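Local coordinates for VP5 (Halorubrum pleomorphic virus 2, PDB 6QGI), which is the envelope protein of a haloarchaeal pleomorphic virus and probably mediates fusion of the viral membrane with that of the host cell, at residues P327-S330 / G331-Y334; K115-N118 / E119-E123; S247-V250 / S251-G255; E483-N486 / K487-I490. All coordinates share one frame; numbering follows the deposited sequence.

Contact 1 of 4, residues P327-S330 / G331-Y334; sequences PLES and GKTY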
ATOM      1  N   PRO A 327      16.270  -0.376 -16.571  1.00 40.67           N
ATOM      2  CA  PRO A 327      15.033  -0.191 -17.337  1.00 40.45           C
ATOM      3  C   PRO A 327      14.367  -1.506 -17.729  1.00 42.92           C
ATOM      4  O   PRO A 327      15.018  -2.407 -18.253  1.00 43.64           O
ATOM      5  CB  PRO A 327      15.503   0.588 -18.571  1.00 43.69           C
ATOM      6  CG  PRO A 327      16.914   0.144 -18.782  1.00 49.14           C
ATOM      7  CD  PRO A 327      17.466  -0.174 -17.411  1.00 43.51           C
ATOM      8  N   LEU A 328      13.068  -1.609 -17.444  1.00 37.26           N
ATOM      9  CA  LEU A 328      12.231  -2.751 -17.798  1.00 36.66           C
ATOM     10  C   LEU A 328      12.135  -2.813 -19.317  1.00 40.35           C
ATOM     11  O   LEU A 328      12.078  -1.765 -19.963  1.00 40.35           O
ATOM     12  CB  LEU A 328      10.848  -2.625 -17.138  1.00 35.58           C
ATOM     13  CG  LEU A 328      10.844  -2.378 -15.625  1.00 38.63           C
ATOM     14  CD1 LEU A 328       9.448  -2.282 -15.097  1.00 38.09           C
ATOM     15  CD2 LEU A 328      11.610  -3.463 -14.878  1.00 39.68           C
ATOM     16  N   GLU A 329      12.199  -4.021 -19.887  1.00 36.60           N
ATOM     17  CA  GLU A 329      12.232  -4.218 -21.334  1.00 37.64           C
ATOM     18  C   GLU A 329      11.063  -5.065 -21.850  1.00 41.10           C
ATOM     19  O   GLU A 329      10.571  -5.950 -21.143  1.00 39.59           O
ATOM     20  CB  GLU A 329      13.570  -4.871 -21.742  1.00 39.84           C
ATOM     21  CG  GLU A 329      14.798  -4.063 -21.330  1.00 49.14           C
ATOM     22  CD  GLU A 329      16.130  -4.781 -21.189  1.00 70.33           C
ATOM     23  OE1 GLU A 329      16.174  -6.028 -21.299  1.00 62.34           O
ATOM     24  OE2 GLU A 329      17.139  -4.079 -20.947  1.00 65.57           O
ATOM     25  N   SER A 330      10.644  -4.800 -23.103  1.00 38.71           N
ATOM     26  CA  SER A 330       9.555  -5.499 -23.795  1.00 38.98           C
ATOM     27  C   SER A 330       9.947  -6.950 -24.091  1.00 43.01           C
ATOM     28  O   SER A 330      11.077  -7.211 -24.513  1.00 43.44           O
ATOM     29  CB  SER A 330       9.200  -4.774 -25.090  1.00 43.84           C
ATOM     30  OG  SER A 330       7.986  -5.250 -25.646  1.00 53.25           O
ATOM     31  N   GLY A 331       9.023  -7.870 -23.825  1.00 38.89           N
ATOM     32  CA  GLY A 331       9.190  -9.309 -24.027  1.00 39.10           C
ATOM     33  C   GLY A 331       9.855 -10.056 -22.885  1.00 41.14           C
ATOM     34  O   GLY A 331       9.945 -11.287 -22.920  1.00 40.80           O
ATOM     35  N   LYS A 332      10.322  -9.317 -21.864  1.00 36.13           N
ATOM     36  CA  LYS A 332      11.049  -9.864 -20.724  1.00 34.92           C
ATOM     37  C   LYS A 332      10.152 -10.141 -19.517  1.00 37.11           C
ATOM     38  O   LYS A 332       9.145  -9.460 -19.298  1.00 35.79           O
ATOM     39  CB  LYS A 332      12.198  -8.922 -20.315  1.00 37.58           C
ATOM     40  CG  LYS A 332      13.270  -8.707 -21.386  1.00 56.48           C
ATOM     41  CD  LYS A 332      14.097  -9.963 -21.665  1.00 71.86           C
ATOM     42  CE  LYS A 332      15.143  -9.735 -22.730  1.00 88.91           C
ATOM     43  NZ  LYS A 332      15.853 -10.991 -23.092  1.00101.28           N
ATOM     44  N   THR A 333      10.531 -11.164 -18.744  1.00 33.24           N
ATOM     45  CA  THR A 333       9.842 -11.575 -17.528  1.00 31.74           C
ATOM     46  C   THR A 333      10.609 -11.022 -16.326  1.00 34.65           C
ATOM     47  O   THR A 333      11.829 -11.187 -16.247  1.00 34.72           O
ATOM     48  CB  THR A 333       9.717 -13.096 -17.476  1.00 40.49           C
ATOM     49  OG1 THR A 333       8.942 -13.567 -18.584  1.00 42.03           O
ATOM     50  CG2 THR A 333       9.128 -13.568 -16.177  1.00 36.15           C
ATOM     51  N   TYR A 334       9.890 -10.395 -15.384  1.00 29.90           N
ATOM     52  CA  TYR A 334      10.496  -9.783 -14.214  1.00 28.66           C
ATOM     53  C   TYR A 334       9.932 -10.335 -12.937  1.00 31.94           C
ATOM     54  O   TYR A 334       8.724 -10.563 -12.830  1.00 31.32           O
ATOM     55  CB  TYR A 334      10.321  -8.264 -14.257  1.00 29.09           C
ATOM     56  CG  TYR A 334      11.144  -7.624 -15.350  1.00 31.17           C
ATOM     57  CD1 TYR A 334      12.506  -7.385 -15.173  1.00 33.26           C
ATOM     58  CD2 TYR A 334      10.579  -7.300 -16.578  1.00 32.41           C
ATOM     59  CE1 TYR A 334      13.279  -6.827 -16.188  1.00 33.82           C
ATOM     60  CE2 TYR A 334      11.341  -6.735 -17.599  1.00 34.25           C
ATOM     61  CZ  TYR A 334      12.691  -6.504 -17.398  1.00 40.13           C
ATOM     62  OH  TYR A 334      13.461  -5.971 -18.396  1.00 42.51           O
TER
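Glu329 and Lys332 are the first and last residues of a type II beta turn that folds 327-330 back on 331-334, so that the end-to-end directions of the two segments lie 133° apart. The closing bond, Lys332 N to Glu329 O, is weak at 3.5 Å. Gly331 takes the third position of the turn with a positive phi, which by itself favours glycine.

A second bond spans the turn further from the bend: the backbone N of Glu329 donates to Tyr334 OH at 2.8 Å, with an N-H...O angle of 141°. With CG beside its own backbone N, Tyr334 turns its ring toward 327-330, and OH meets Glu329 N. One ring face receives Leu328, whose CD2 sits 3.9 Å from the ring centroid and 8° off the normal, a centred CH-pi contact. The side chains of Glu329 and Lys332 run alongside each other in the same direction, meeting through CB of Glu329 and CG of Lys332 at 3.9 Å. Around them, Ile445 and Phe443 of strand 443-450 also touch Tyr334.

Of the two bonds between the segments, the tyrosine's is the shorter and probably the stronger; backbone bonds to Thr460, Thr458 and Ile445 also hold the turn. Glu329 OE1 and Lys332 NZ, 5.3 Å apart, probably add a mild electrostatic attraction.

Contact 2 of 4, residues K115-N118 / E119-E123; sequences KTWN and ESVAE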
ATOM      1  N   LYS A 115      -1.008   5.807  14.140  1.00 18.12           N
ATOM      2  CA  LYS A 115      -2.470   5.700  14.211  1.00 18.09           C
ATOM      3  C   LYS A 115      -2.935   4.406  13.530  1.00 21.40           C
ATOM      4  O   LYS A 115      -3.885   3.771  13.992  1.00 21.39           O
ATOM      5  CB  LYS A 115      -3.146   6.916  13.571  1.00 20.69           C
ATOM      6  CG  LYS A 115      -3.318   8.111  14.481  1.00 33.42           C
ATOM      7  CD  LYS A 115      -3.935   9.289  13.742  1.00 42.87           C
ATOM      8  CE  LYS A 115      -3.686  10.594  14.461  1.00 53.21           C
ATOM      9  NZ  LYS A 115      -4.421  10.669  15.754  1.00 64.40           N
ATOM     10  N   THR A 116      -2.240   4.016  12.440  1.00 16.92           N
ATOM     11  CA  THR A 116      -2.485   2.790  11.672  1.00 15.83           C
ATOM     12  C   THR A 116      -2.228   1.578  12.574  1.00 19.29           C
ATOM     13  O   THR A 116      -3.014   0.631  12.532  1.00 19.79           O
ATOM     14  CB  THR A 116      -1.613   2.768  10.406  1.00 19.24           C
ATOM     15  OG1 THR A 116      -1.823   3.969   9.670  1.00 14.21           O
ATOM     16  CG2 THR A 116      -1.889   1.562   9.504  1.00 16.91           C
ATOM     17  N   TRP A 117      -1.152   1.630  13.402  1.00 14.87           N
ATOM     18  CA  TRP A 117      -0.785   0.590  14.369  1.00 14.60           C
ATOM     19  C   TRP A 117      -1.789   0.594  15.529  1.00 20.97           C
ATOM     20  O   TRP A 117      -2.213  -0.478  15.962  1.00 21.83           O
ATOM     21  CB  TRP A 117       0.664   0.781  14.892  1.00 12.97           C
ATOM     22  CG  TRP A 117       1.074  -0.201  15.963  1.00 13.96           C
ATOM     23  CD1 TRP A 117       0.989  -0.019  17.312  1.00 17.60           C
ATOM     24  CD2 TRP A 117       1.644  -1.507  15.771  1.00 13.25           C
ATOM     25  NE1 TRP A 117       1.464  -1.131  17.972  1.00 17.15           N
ATOM     26  CE2 TRP A 117       1.865  -2.061  17.052  1.00 17.59           C
ATOM     27  CE3 TRP A 117       1.978  -2.269  14.641  1.00 13.40           C
ATOM     28  CZ2 TRP A 117       2.412  -3.339  17.232  1.00 16.75           C
ATOM     29  CZ3 TRP A 117       2.522  -3.534  14.824  1.00 14.79           C
ATOM     30  CH2 TRP A 117       2.742  -4.052  16.106  1.00 15.79           C
ATOM     31  N   ASN A 118      -2.162   1.793  16.026  1.00 18.41           N
ATOM     32  CA  ASN A 118      -3.116   1.978  17.125  1.00 18.73           C
ATOM     33  C   ASN A 118      -4.489   1.401  16.785  1.00 22.58           C
ATOM     34  O   ASN A 118      -5.048   0.673  17.609  1.00 23.63           O
ATOM     35  CB  ASN A 118      -3.225   3.450  17.509  1.00 17.71           C
ATOM     36  CG  ASN A 118      -2.020   3.953  18.256  1.00 32.88           C
ATOM     37  OD1 ASN A 118      -1.112   3.191  18.598  1.00 26.72           O
ATOM     38  ND2 ASN A 118      -1.974   5.252  18.508  1.00 23.59           N
ATOM     39  N   GLU A 119      -4.990   1.646  15.554  1.00 17.72           N
ATOM     40  CA  GLU A 119      -6.275   1.110  15.090  1.00 17.35           C
ATOM     41  C   GLU A 119      -6.243  -0.411  15.008  1.00 20.97           C
ATOM     42  O   GLU A 119      -7.266  -1.049  15.255  1.00 21.79           O
ATOM     43  CB  GLU A 119      -6.680   1.704  13.729  1.00 18.07           C
ATOM     44  CG  GLU A 119      -8.187   1.839  13.558  1.00 26.69           C
ATOM     45  CD  GLU A 119      -8.932   2.645  14.610  1.00 41.61           C
ATOM     46  OE1 GLU A 119      -8.371   3.644  15.113  1.00 29.19           O
ATOM     47  OE2 GLU A 119     -10.085   2.277  14.928  1.00 41.14           O
ATOM     48  N   SER A 120      -5.074  -0.989  14.697  1.00 16.21           N
ATOM     49  CA  SER A 120      -4.887  -2.437  14.625  1.00 15.79           C
ATOM     50  C   SER A 120      -4.925  -3.067  16.031  1.00 18.89           C
ATOM     51  O   SER A 120      -5.580  -4.092  16.211  1.00 17.95           O
ATOM     52  CB  SER A 120      -3.569  -2.774  13.936  1.00 19.42           C
ATOM     53  OG  SER A 120      -3.327  -2.043  12.747  1.00 28.24           O
ATOM     54  N   VAL A 121      -4.234  -2.444  17.021  1.00 16.16           N
ATOM     55  CA  VAL A 121      -4.170  -2.906  18.418  1.00 17.21           C
ATOM     56  C   VAL A 121      -5.561  -2.743  19.069  1.00 22.25           C
ATOM     57  O   VAL A 121      -6.008  -3.658  19.765  1.00 22.19           O
ATOM     58  CB  VAL A 121      -3.047  -2.199  19.239  1.00 21.53           C
ATOM     59  CG1 VAL A 121      -3.036  -2.661  20.697  1.00 22.26           C
ATOM     60  CG2 VAL A 121      -1.678  -2.427  18.611  1.00 20.88           C
ATOM     61  N   ALA A 122      -6.244  -1.597  18.818  1.00 19.39           N
ATOM     62  CA  ALA A 122      -7.593  -1.311  19.329  1.00 20.14           C
ATOM     63  C   ALA A 122      -8.600  -2.364  18.840  1.00 25.14           C
ATOM     64  O   ALA A 122      -9.407  -2.866  19.631  1.00 25.28           O
ATOM     65  CB  ALA A 122      -8.036   0.077  18.894  1.00 20.69           C
ATOM     66  N   GLU A 123      -8.526  -2.707  17.539  1.00 21.81           N
ATOM     67  CA  GLU A 123      -9.356  -3.718  16.882  1.00 21.54           C
ATOM     68  C   GLU A 123      -9.053  -5.096  17.455  1.00 26.77           C
ATOM     69  O   GLU A 123      -9.982  -5.881  17.660  1.00 27.35           O
ATOM     70  CB  GLU A 123      -9.096  -3.693  15.373  1.00 21.80           C
ATOM     71  CG  GLU A 123     -10.053  -4.515  14.539  1.00 28.89           C
ATOM     72  CD  GLU A 123      -9.677  -4.501  13.075  1.00 46.34           C
ATOM     73  OE1 GLU A 123     -10.528  -4.107  12.248  1.00 39.81           O
ATOM     74  OE2 GLU A 123      -8.530  -4.884  12.754  1.00 44.65           O
TER
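Val121 lays its CG2 methyl over one face of the Trp117 indole, one helical turn earlier in helix 91-133. CG2 is 3.9 Å from the centroid of the five-membered ring and 28° off its normal, a CH-pi contact displaced toward the rim; its nearest ring atom is Trp117 NE1 at 3.5 Å. The torsions of both residues set this up: Trp117 CG is anti to the backbone N (chi1 176°), while CG2 of Val121 stands beside its own N and thus faces back along the helix. The same turn is closed by Val121 N bonding to Trp117 O at 3.0 Å.

On another side of the helix Ser120 OG donates to Thr116 O at 2.7 Å, 17° out of the carbonyl plane. Ser120 N reaches that oxygen weakly at 3.4 Å, so of the two Ser120 donors on Thr116 O the hydroxyl is the nearer.

The second shell fixes these groups. Trp117 NE1 donates to Gly180 O and the ring meets Trp228 edge-to-face, while the Asn118 amide pairs with Gly180 N through OD1 and with Ser178 O through ND2, tying the helix to strand 176-186. Ser120 OG also bonds Asn55 ND2 of helix 37-60, and Glu119 OE2 takes the N-H of Ser28.

The chemistry is therefore divided by side of the helix: an indole whose N-H bonds Gly180 of the strand and whose face carries the Val121 methyl, and a serine hydroxyl that both gives to its own helix and bonds a neighbouring one. Trp117, Asn118 and Ser120 are buried, and their polar atoms find partners that join this helix to strand 176-186 and helix 37-60.

Contact 3 of 4, residues S247-V250 / S251-G255; sequences STWV and SNVYG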
ATOM      1  N   SER A 247      20.660  21.921   8.805  1.00 37.46           N
ATOM      2  CA  SER A 247      21.568  22.734   9.627  1.00 38.00           C
ATOM      3  C   SER A 247      22.864  23.011   8.860  1.00 42.14           C
ATOM      4  O   SER A 247      23.469  24.072   9.036  1.00 42.92           O
ATOM      5  CB  SER A 247      21.870  22.045  10.953  1.00 41.36           C
ATOM      6  OG  SER A 247      22.582  22.912  11.823  1.00 49.79           O
ATOM      7  N   THR A 248      23.272  22.052   8.002  1.00 37.55           N
ATOM      8  CA  THR A 248      24.445  22.145   7.133  1.00 37.39           C
ATOM      9  C   THR A 248      24.065  23.018   5.927  1.00 40.75           C
ATOM     10  O   THR A 248      24.829  23.908   5.565  1.00 41.67           O
ATOM     11  CB  THR A 248      24.940  20.735   6.745  1.00 41.40           C
ATOM     12  OG1 THR A 248      25.236  20.001   7.934  1.00 38.40           O
ATOM     13  CG2 THR A 248      26.174  20.765   5.843  1.00 38.87           C
ATOM     14  N   TRP A 249      22.870  22.784   5.337  1.00 35.89           N
ATOM     15  CA  TRP A 249      22.343  23.520   4.182  1.00 35.10           C
ATOM     16  C   TRP A 249      22.237  25.018   4.477  1.00 39.00           C
ATOM     17  O   TRP A 249      22.663  25.818   3.651  1.00 39.35           O
ATOM     18  CB  TRP A 249      20.981  22.958   3.727  1.00 32.52           C
ATOM     19  CG  TRP A 249      20.502  23.549   2.433  1.00 33.36           C
ATOM     20  CD1 TRP A 249      20.805  23.117   1.177  1.00 36.15           C
ATOM     21  CD2 TRP A 249      19.673  24.707   2.270  1.00 33.42           C
ATOM     22  NE1 TRP A 249      20.235  23.944   0.241  1.00 35.95           N
ATOM     23  CE2 TRP A 249      19.510  24.912   0.883  1.00 37.53           C
ATOM     24  CE3 TRP A 249      19.046  25.595   3.164  1.00 34.74           C
ATOM     25  CZ2 TRP A 249      18.747  25.965   0.365  1.00 37.26           C
ATOM     26  CZ3 TRP A 249      18.289  26.635   2.650  1.00 36.68           C
ATOM     27  CH2 TRP A 249      18.152  26.818   1.267  1.00 37.50           C
ATOM     28  N   VAL A 250      21.700  25.387   5.658  1.00 35.23           N
ATOM     29  CA  VAL A 250      21.545  26.772   6.111  1.00 35.75           C
ATOM     30  C   VAL A 250      22.936  27.423   6.238  1.00 40.87           C
ATOM     31  O   VAL A 250      23.128  28.523   5.721  1.00 41.74           O
ATOM     32  CB  VAL A 250      20.716  26.874   7.430  1.00 39.56           C
ATOM     33  CG1 VAL A 250      20.737  28.289   8.001  1.00 40.27           C
ATOM     34  CG2 VAL A 250      19.273  26.424   7.210  1.00 38.46           C
ATOM     35  N   SER A 251      23.908  26.722   6.860  1.00 37.19           N
ATOM     36  CA  SER A 251      25.282  27.207   7.039  1.00 37.93           C
ATOM     37  C   SER A 251      26.012  27.449   5.706  1.00 41.22           C
ATOM     38  O   SER A 251      26.822  28.373   5.625  1.00 42.34           O
ATOM     39  CB  SER A 251      26.088  26.232   7.889  1.00 41.99           C
ATOM     40  OG  SER A 251      25.634  26.236   9.231  1.00 52.53           O
ATOM     41  N   ASN A 252      25.725  26.636   4.675  1.00 35.89           N
ATOM     42  CA  ASN A 252      26.363  26.761   3.361  1.00 35.86           C
ATOM     43  C   ASN A 252      25.716  27.854   2.490  1.00 40.38           C
ATOM     44  O   ASN A 252      26.387  28.422   1.624  1.00 40.65           O
ATOM     45  CB  ASN A 252      26.320  25.420   2.610  1.00 33.93           C
ATOM     46  CG  ASN A 252      26.949  24.238   3.320  1.00 52.56           C
ATOM     47  OD1 ASN A 252      27.653  24.363   4.335  1.00 42.75           O
ATOM     48  ND2 ASN A 252      26.684  23.044   2.803  1.00 47.19           N
ATOM     49  N   VAL A 253      24.420  28.136   2.718  1.00 36.38           N
ATOM     50  CA  VAL A 253      23.605  29.080   1.947  1.00 36.01           C
ATOM     51  C   VAL A 253      23.627  30.500   2.557  1.00 40.16           C
ATOM     52  O   VAL A 253      23.699  31.469   1.798  1.00 40.20           O
ATOM     53  CB  VAL A 253      22.167  28.501   1.821  1.00 38.68           C
ATOM     54  CG1 VAL A 253      21.130  29.552   1.448  1.00 38.76           C
ATOM     55  CG2 VAL A 253      22.142  27.356   0.822  1.00 37.84           C
ATOM     56  N   TYR A 254      23.576  30.618   3.902  1.00 37.07           N
ATOM     57  CA  TYR A 254      23.561  31.902   4.615  1.00 38.00           C
ATOM     58  C   TYR A 254      24.775  32.763   4.281  1.00 44.65           C
ATOM     59  O   TYR A 254      25.919  32.367   4.519  1.00 44.38           O
ATOM     60  CB  TYR A 254      23.464  31.696   6.131  1.00 38.58           C
ATOM     61  CG  TYR A 254      22.968  32.917   6.868  1.00 40.15           C
ATOM     62  CD1 TYR A 254      21.610  33.221   6.916  1.00 41.74           C
ATOM     63  CD2 TYR A 254      23.850  33.757   7.537  1.00 41.62           C
ATOM     64  CE1 TYR A 254      21.145  34.344   7.596  1.00 43.17           C
ATOM     65  CE2 TYR A 254      23.395  34.871   8.241  1.00 43.07           C
ATOM     66  CZ  TYR A 254      22.041  35.164   8.262  1.00 49.66           C
ATOM     67  OH  TYR A 254      21.588  36.264   8.939  1.00 50.39           O
ATOM     68  N   GLY A 255      24.497  33.931   3.710  1.00 43.78           N
ATOM     69  CA  GLY A 255      25.519  34.878   3.281  1.00 45.38           C
ATOM     70  C   GLY A 255      25.821  34.746   1.804  1.00 51.08           C
ATOM     71  O   GLY A 255      25.881  35.754   1.096  1.00 52.34           O
TER
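Trp249 and Val253 form the tight part of this last stretch of helix 225-253. Val253 CG2 stands 3.7 Å from the centroid of the six-membered ring of Trp249, 17° off the normal, and comes within 3.6 Å of Trp249 CE2; CG1 of the valine reaches the outer rim at CH2, 4.0 Å away. With CG anti to the backbone N (chi1 -172°), the indole swings forward beside the next turn, so that one ring face takes the methyl nearly over its centre. Leu85 and Ile82 of helix 66-86 pack on this pair, and Trp249 NE1 donates to Asn472 O.

The exposed side is looser. Thr248 and Asn252 run side by side, pointing the same way, but their closest side-chain approach is Thr248 CG2 to Asn252 ND2 at 3.8 Å, with no bond between them. Ser251 OG lies 3.1 Å from Ser247 O, yet its proton also has Glu91 OE2 as a possible acceptor, and the choice is not settled.

Backbone bonding changes along the segment. Val253 N reaches Trp249 O only weakly, whereas Tyr254 N bonds Val250 O at 2.8 Å. Tyr254 then leaves helical angles, its hydroxyl bonding Ser89 O. The arrangement is that of a helix C-terminus packed on two other helices: an i to i+4 Trp-Val pair meets helix 66-86, Val250 and Tyr254 touch Glu91 of helix 91-133, and polar residues line the outer side.

Contact 4 of 4, residues E483-N486 / K487-I490; sequences EQQN and KELI
Gln485 and Glu488 lie side by side on helix 476-496, their side chains pointing the same way and their amide and carboxylate planes turned 40° from each other. They touch lightly, Gln485 CG to Glu488 OE2 at 3.8 Å. Glu488 owes this position to a CG set between its own backbone N and carbonyl carbon (chi1 62°), which turns the chain back toward the preceding turn. There Glu488 CG lies 3.4 Å from Gln485 O, and the carboxylate passes beside the Gln485 backbone. The amide of Gln485 has its polar partner elsewhere, OE1 bonding Ser465 OG.

Gln484 and Lys487 are oriented differently, with the two chains crossing at a slant. Gln484 bends at chi2 (48°), bringing its OE1 to 3.9 Å from Lys487 CD, against the aliphatic part of the extended lysine; NZ of that lysine makes a long, weak ion pair with Glu491 OE2.

The backbone beneath is regular helix. Glu488 N meets Gln484 O at 2.9 Å, while Leu489 N bonds Gln485 O at 3.2 Å. Ile490 N bonds Asn486 O at 3.1 Å, and CG1 of the same isoleucine rests 3.3 Å from that oxygen.

Asn486 and Ile490, both buried, touch Arg273 of helix 270-279 and Ile291 of helix 285-292, and Leu489 also packs on Ile291. Helix 476-496 thus lies against these two helices through its Asn486-Ile490 side, while Gln485 reaches Ser465.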
ATOM      1  N   GLU A 483       9.428  22.360  -9.939  1.00 29.75           N
ATOM      2  CA  GLU A 483       8.067  22.829 -10.181  1.00 29.58           C
ATOM      3  C   GLU A 483       7.550  22.377 -11.548  1.00 33.64           C
ATOM      4  O   GLU A 483       6.411  21.918 -11.636  1.00 32.87           O
ATOM      5  CB  GLU A 483       8.037  24.367 -10.092  1.00 31.89           C
ATOM      6  CG  GLU A 483       6.658  24.994 -10.252  1.00 45.02           C
ATOM      7  CD  GLU A 483       6.663  26.509 -10.313  1.00 72.42           C
ATOM      8  OE1 GLU A 483       6.267  27.149  -9.313  1.00 73.25           O
ATOM      9  OE2 GLU A 483       7.057  27.059 -11.368  1.00 69.30           O
ATOM     10  N   GLN A 484       8.379  22.517 -12.608  1.00 31.22           N
ATOM     11  CA  GLN A 484       7.991  22.172 -13.973  1.00 32.10           C
ATOM     12  C   GLN A 484       7.898  20.666 -14.176  1.00 36.14           C
ATOM     13  O   GLN A 484       6.900  20.219 -14.744  1.00 35.80           O
ATOM     14  CB  GLN A 484       8.934  22.807 -15.010  1.00 34.88           C
ATOM     15  CG  GLN A 484       8.382  22.839 -16.448  1.00 51.50           C
ATOM     16  CD  GLN A 484       6.960  23.355 -16.584  1.00 71.49           C
ATOM     17  OE1 GLN A 484       6.079  22.675 -17.121  1.00 66.98           O
ATOM     18  NE2 GLN A 484       6.699  24.567 -16.106  1.00 64.26           N
ATOM     19  N   GLN A 485       8.902  19.885 -13.696  1.00 32.53           N
ATOM     20  CA  GLN A 485       8.921  18.417 -13.816  1.00 31.98           C
ATOM     21  C   GLN A 485       7.703  17.785 -13.145  1.00 36.62           C
ATOM     22  O   GLN A 485       7.161  16.802 -13.659  1.00 36.54           O
ATOM     23  CB  GLN A 485      10.204  17.819 -13.228  1.00 32.54           C
ATOM     24  CG  GLN A 485      11.403  17.885 -14.169  1.00 44.58           C
ATOM     25  CD  GLN A 485      12.734  17.831 -13.452  1.00 61.90           C
ATOM     26  OE1 GLN A 485      12.821  17.816 -12.219  1.00 55.28           O
ATOM     27  NE2 GLN A 485      13.812  17.815 -14.219  1.00 56.00           N
ATOM     28  N   ASN A 486       7.264  18.365 -12.012  1.00 33.00           N
ATOM     29  CA  ASN A 486       6.100  17.904 -11.263  1.00 32.18           C
ATOM     30  C   ASN A 486       4.813  18.211 -12.032  1.00 37.17           C
ATOM     31  O   ASN A 486       3.950  17.340 -12.144  1.00 35.88           O
ATOM     32  CB  ASN A 486       6.073  18.547  -9.871  1.00 32.05           C
ATOM     33  CG  ASN A 486       4.868  18.178  -9.043  1.00 43.94           C
ATOM     34  OD1 ASN A 486       4.001  19.016  -8.771  1.00 36.83           O
ATOM     35  ND2 ASN A 486       4.779  16.916  -8.634  1.00 31.51           N
ATOM     36  N   LYS A 487       4.700  19.445 -12.567  1.00 35.70           N
ATOM     37  CA  LYS A 487       3.548  19.923 -13.335  1.00 36.68           C
ATOM     38  C   LYS A 487       3.341  19.089 -14.612  1.00 41.65           C
ATOM     39  O   LYS A 487       2.198  18.743 -14.913  1.00 41.34           O
ATOM     40  CB  LYS A 487       3.723  21.412 -13.689  1.00 40.25           C
ATOM     41  CG  LYS A 487       2.447  22.100 -14.168  1.00 56.80           C
ATOM     42  CD  LYS A 487       2.762  23.274 -15.091  1.00 68.92           C
ATOM     43  CE  LYS A 487       1.528  23.798 -15.787  1.00 78.91           C
ATOM     44  NZ  LYS A 487       1.871  24.716 -16.903  1.00 88.05           N
ATOM     45  N   GLU A 488       4.433  18.757 -15.345  1.00 39.02           N
ATOM     46  CA  GLU A 488       4.338  17.991 -16.589  1.00 40.09           C
ATOM     47  C   GLU A 488       4.042  16.521 -16.332  1.00 42.69           C
ATOM     48  O   GLU A 488       3.391  15.912 -17.171  1.00 42.99           O
ATOM     49  CB  GLU A 488       5.564  18.165 -17.510  1.00 42.91           C
ATOM     50  CG  GLU A 488       6.910  17.707 -16.965  1.00 56.84           C
ATOM     51  CD  GLU A 488       8.129  18.237 -17.703  1.00 85.71           C
ATOM     52  OE1 GLU A 488       7.967  19.064 -18.632  1.00 85.97           O
ATOM     53  OE2 GLU A 488       9.256  17.829 -17.341  1.00 80.25           O
ATOM     54  N   LEU A 489       4.468  15.962 -15.179  1.00 37.54           N
ATOM     55  CA  LEU A 489       4.165  14.573 -14.824  1.00 36.17           C
ATOM     56  C   LEU A 489       2.691  14.427 -14.446  1.00 40.35           C
ATOM     57  O   LEU A 489       2.060  13.439 -14.825  1.00 40.85           O
ATOM     58  CB  LEU A 489       5.052  14.060 -13.680  1.00 34.81           C
ATOM     59  CG  LEU A 489       6.401  13.451 -14.068  1.00 39.35           C
ATOM     60  CD1 LEU A 489       7.223  13.138 -12.833  1.00 38.23           C
ATOM     61  CD2 LEU A 489       6.229  12.189 -14.912  1.00 41.61           C
ATOM     62  N   ILE A 490       2.140  15.420 -13.722  1.00 36.19           N
ATOM     63  CA  ILE A 490       0.741  15.433 -13.309  1.00 35.91           C
ATOM     64  C   ILE A 490      -0.143  15.556 -14.561  1.00 41.66           C
ATOM     65  O   ILE A 490      -1.029  14.720 -14.743  1.00 41.40           O
ATOM     66  CB  ILE A 490       0.475  16.538 -12.241  1.00 38.82           C
ATOM     67  CG1 ILE A 490       1.146  16.208 -10.873  1.00 38.04           C
ATOM     68  CG2 ILE A 490      -1.015  16.874 -12.076  1.00 39.96           C
ATOM     69  CD1 ILE A 490       0.961  14.763 -10.269  1.00 45.23           C
TER

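Along the chain the order is contact 2, contact 3, contact 1, contact 4, each closing before the next opens. Contacts 2 and 3 belong to the long helices 91-133 and 225-253, both in the N-terminal half of the chain, yet their centres are about 41 Å apart. Contact 1 is a turn leading into strand 333-334, which pairs antiparallel with strand 443-450; contact 4 lies on the late helix 476-496. Between centres, contacts 1 and 4 are about 27 Å apart and contacts 3 and 4 about 28 Å; contact 2 lies across the chain's centre from contacts 1 and 4. No two touch: contacts 2, 3 and 4 lie on three different helices and contact 1 beside antiparallel strands, each local to its own element.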